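Local coordinates for hydrogenase maturation factor (PDB 3VTH), which probably transfers a carbamoyl group from carbamoyl phosphate, with ATP, to the C-terminal cysteine of HypE during maturation of [NiFe]-hydrogenases, at residues D431-K434 / A435-Y439. Numbering follows the deposited sequence.
Sequences DNEK and AFNYY
N437 folds its side chain back along the first turn of helix 433-449 onto the carbonyl of E433, four residues earlier. The turn gives a worked example of how one carbonyl oxygen can meet backbone and side chain differently: the backbone NH bonds to it, while the side chain only packs against it. N437 N donates to E433 O at 2.8 Å, and CB of N437 is 3.5 Å from E433 O. With CG anti to its own carbonyl carbon (chi1 -70°), the chain runs back toward the helix start, and CG comes to 3.1 Å from E433 O. At the tip, OD1 and ND2 each stand 3.4 Å from E433 O, and neither is hydrogen-bonded to it: one is an acceptor, the other poorly angled. OD1 also reaches E433 CG at 4.2 Å. The two side chains run side by side in the same direction, with carboxylate and amide planes 90° apart.

N432 holds the N-cap position of this helix in the Kae1-like domain, and the end of its side chain comes close to A435. Its carbonyl O accepts F436 N at 3.0 Å, and K434 O takes Y438 N at 3.2 Å. Beyond the turn, F436 packs on L466 and Y470 of helix 466-473, while Y438 OH is hydrogen-bonded to H425 NE2.

Three successive i to i+4 bonds therefore join 431-434 to 435-439, and Y439 N to A435 O continues the ladder, while the E433-N437 side-chain pairing is contact without a hydrogen bond; the E433 carboxylate, close to the helix N-terminus, would probably be favoured there by the helix dipole.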
ATOM      1  N   ASP A 431     -12.625 -12.325  -1.660  1.00 37.46           N
ATOM      2  CA  ASP A 431     -14.025 -12.431  -1.274  1.00 40.03           C
ATOM      3  C   ASP A 431     -14.814 -13.164  -2.350  1.00 40.92           C
ATOM      4  O   ASP A 431     -15.965 -13.528  -2.148  1.00 42.32           O
ATOM      5  CB  ASP A 431     -14.569 -11.005  -1.158  1.00 40.02           C
ATOM      6  CG  ASP A 431     -15.707 -10.879  -0.173  1.00 45.21           C
ATOM      7  OD1 ASP A 431     -16.308  -9.775  -0.125  1.00 51.00           O
ATOM      8  OD2 ASP A 431     -16.017 -11.858   0.547  1.00 49.66           O
ATOM      9  N   ASN A 432     -14.193 -13.363  -3.504  1.00 41.01           N
ATOM     10  CA  ASN A 432     -14.880 -13.949  -4.646  1.00 41.62           C
ATOM     11  C   ASN A 432     -13.887 -14.595  -5.592  1.00 41.64           C
ATOM     12  O   ASN A 432     -12.667 -14.414  -5.453  1.00 39.62           O
ATOM     13  CB  ASN A 432     -15.694 -12.876  -5.382  1.00 42.63           C
ATOM     14  CG  ASN A 432     -14.850 -11.661  -5.753  1.00 41.30           C
ATOM     15  OD1 ASN A 432     -14.760 -10.702  -4.994  1.00 42.84           O
ATOM     16  ND2 ASN A 432     -14.210 -11.717  -6.905  1.00 39.28           N
ATOM     17  N   GLU A 433     -14.436 -15.322  -6.559  1.00 42.20           N
ATOM     18  CA  GLU A 433     -13.695 -16.130  -7.507  1.00 43.28           C
ATOM     19  C   GLU A 433     -12.742 -15.307  -8.384  1.00 42.25           C
ATOM     20  O   GLU A 433     -11.640 -15.756  -8.696  1.00 41.43           O
ATOM     21  CB  GLU A 433     -14.685 -16.888  -8.393  1.00 45.50           C
ATOM     22  CG  GLU A 433     -14.114 -18.113  -9.086  1.00 49.92           C
ATOM     23  CD  GLU A 433     -15.163 -18.878  -9.882  1.00 55.00           C
ATOM     24  OE1 GLU A 433     -16.365 -18.778  -9.551  1.00 58.17           O
ATOM     25  OE2 GLU A 433     -14.784 -19.581 -10.844  1.00 58.61           O
ATOM     26  N   LYS A 434     -13.176 -14.110  -8.779  1.00 41.55           N
ATOM     27  CA  LYS A 434     -12.386 -13.262  -9.671  1.00 41.22           C
ATOM     28  C   LYS A 434     -11.180 -12.687  -8.939  1.00 38.49           C
ATOM     29  O   LYS A 434     -10.095 -12.628  -9.487  1.00 37.60           O
ATOM     30  CB  LYS A 434     -13.242 -12.131 -10.236  1.00 42.21           C
ATOM     31  CG  LYS A 434     -14.041 -12.526 -11.446  1.00 46.58           C
ATOM     32  CD  LYS A 434     -15.158 -11.542 -11.660  1.00 50.65           C
ATOM     33  CE  LYS A 434     -16.500 -12.123 -11.262  1.00 53.94           C
ATOM     34  NZ  LYS A 434     -17.014 -12.978 -12.369  1.00 54.52           N
ATOM     35  N   ALA A 435     -11.389 -12.287  -7.689  1.00 36.20           N
ATOM     36  CA  ALA A 435     -10.308 -11.816  -6.839  1.00 34.64           C
ATOM     37  C   ALA A 435      -9.318 -12.956  -6.580  1.00 34.57           C
ATOM     38  O   ALA A 435      -8.101 -12.761  -6.654  1.00 33.61           O
ATOM     39  CB  ALA A 435     -10.861 -11.282  -5.544  1.00 33.03           C
ATOM     40  N   PHE A 436      -9.850 -14.143  -6.306  1.00 35.11           N
ATOM     41  CA  PHE A 436      -9.019 -15.308  -6.043  1.00 36.51           C
ATOM     42  C   PHE A 436      -8.189 -15.726  -7.250  1.00 37.48           C
ATOM     43  O   PHE A 436      -7.001 -16.021  -7.108  1.00 37.04           O
ATOM     44  CB  PHE A 436      -9.857 -16.488  -5.540  1.00 37.52           C
ATOM     45  CG  PHE A 436      -9.032 -17.644  -5.042  1.00 39.45           C
ATOM     46  CD1 PHE A 436      -8.943 -18.818  -5.780  1.00 43.19           C
ATOM     47  CD2 PHE A 436      -8.330 -17.547  -3.836  1.00 39.72           C
ATOM     48  CE1 PHE A 436      -8.171 -19.897  -5.321  1.00 45.45           C
ATOM     49  CE2 PHE A 436      -7.552 -18.612  -3.372  1.00 40.75           C
ATOM     50  CZ  PHE A 436      -7.480 -19.787  -4.105  1.00 43.20           C
ATOM     51  N   ASN A 437      -8.807 -15.749  -8.435  1.00 39.13           N
ATOM     52  CA  ASN A 437      -8.076 -16.092  -9.667  1.00 40.37           C
ATOM     53  C   ASN A 437      -6.893 -15.159  -9.907  1.00 38.89           C
ATOM     54  O   ASN A 437      -5.808 -15.600 -10.289  1.00 39.00           O
ATOM     55  CB  ASN A 437      -8.993 -16.081 -10.898  1.00 42.36           C
ATOM     56  CG  ASN A 437      -9.981 -17.223 -10.907  1.00 45.70           C
ATOM     57  OD1 ASN A 437     -10.946 -17.207 -11.676  1.00 50.46           O
ATOM     58  ND2 ASN A 437      -9.755 -18.227 -10.061  1.00 47.69           N
ATOM     59  N   TYR A 438      -7.128 -13.873  -9.676  1.00 37.58           N
ATOM     60  CA  TYR A 438      -6.121 -12.828  -9.787  1.00 36.49           C
ATOM     61  C   TYR A 438      -4.998 -12.978  -8.745  1.00 35.36           C
ATOM     62  O   TYR A 438      -3.809 -12.908  -9.088  1.00 35.04           O
ATOM     63  CB  TYR A 438      -6.811 -11.481  -9.665  1.00 36.08           C
ATOM     64  CG  TYR A 438      -5.913 -10.273  -9.549  1.00 36.12           C
ATOM     65  CD1 TYR A 438      -6.141  -9.329  -8.551  1.00 35.30           C
ATOM     66  CD2 TYR A 438      -4.850 -10.051 -10.441  1.00 35.99           C
ATOM     67  CE1 TYR A 438      -5.341  -8.191  -8.431  1.00 36.02           C
ATOM     68  CE2 TYR A 438      -4.021  -8.915 -10.307  1.00 34.29           C
ATOM     69  CZ  TYR A 438      -4.283  -7.992  -9.315  1.00 35.26           C
ATOM     70  OH  TYR A 438      -3.513  -6.853  -9.169  1.00 35.50           O
ATOM     71  N   TYR A 439      -5.382 -13.193  -7.492  1.00 33.10           N
ATOM     72  CA  TYR A 439      -4.437 -13.572  -6.446  1.00 32.31           C
ATOM     73  C   TYR A 439      -3.541 -14.733  -6.887  1.00 33.82           C
ATOM     74  O   TYR A 439      -2.328 -14.635  -6.813  1.00 32.86           O
ATOM     75  CB  TYR A 439      -5.236 -13.950  -5.208  1.00 31.13           C
ATOM     76  CG  TYR A 439      -4.502 -14.523  -4.032  1.00 28.39           C
ATOM     77  CD1 TYR A 439      -4.544 -15.887  -3.778  1.00 30.83           C
ATOM     78  CD2 TYR A 439      -3.848 -13.700  -3.119  1.00 24.45           C
ATOM     79  CE1 TYR A 439      -3.933 -16.434  -2.647  1.00 29.80           C
ATOM     80  CE2 TYR A 439      -3.222 -14.234  -1.981  1.00 26.77           C
ATOM     81  CZ  TYR A 439      -3.269 -15.616  -1.762  1.00 28.13           C
ATOM     82  OH  TYR A 439      -2.671 -16.192  -0.651  1.00 26.62           O
TER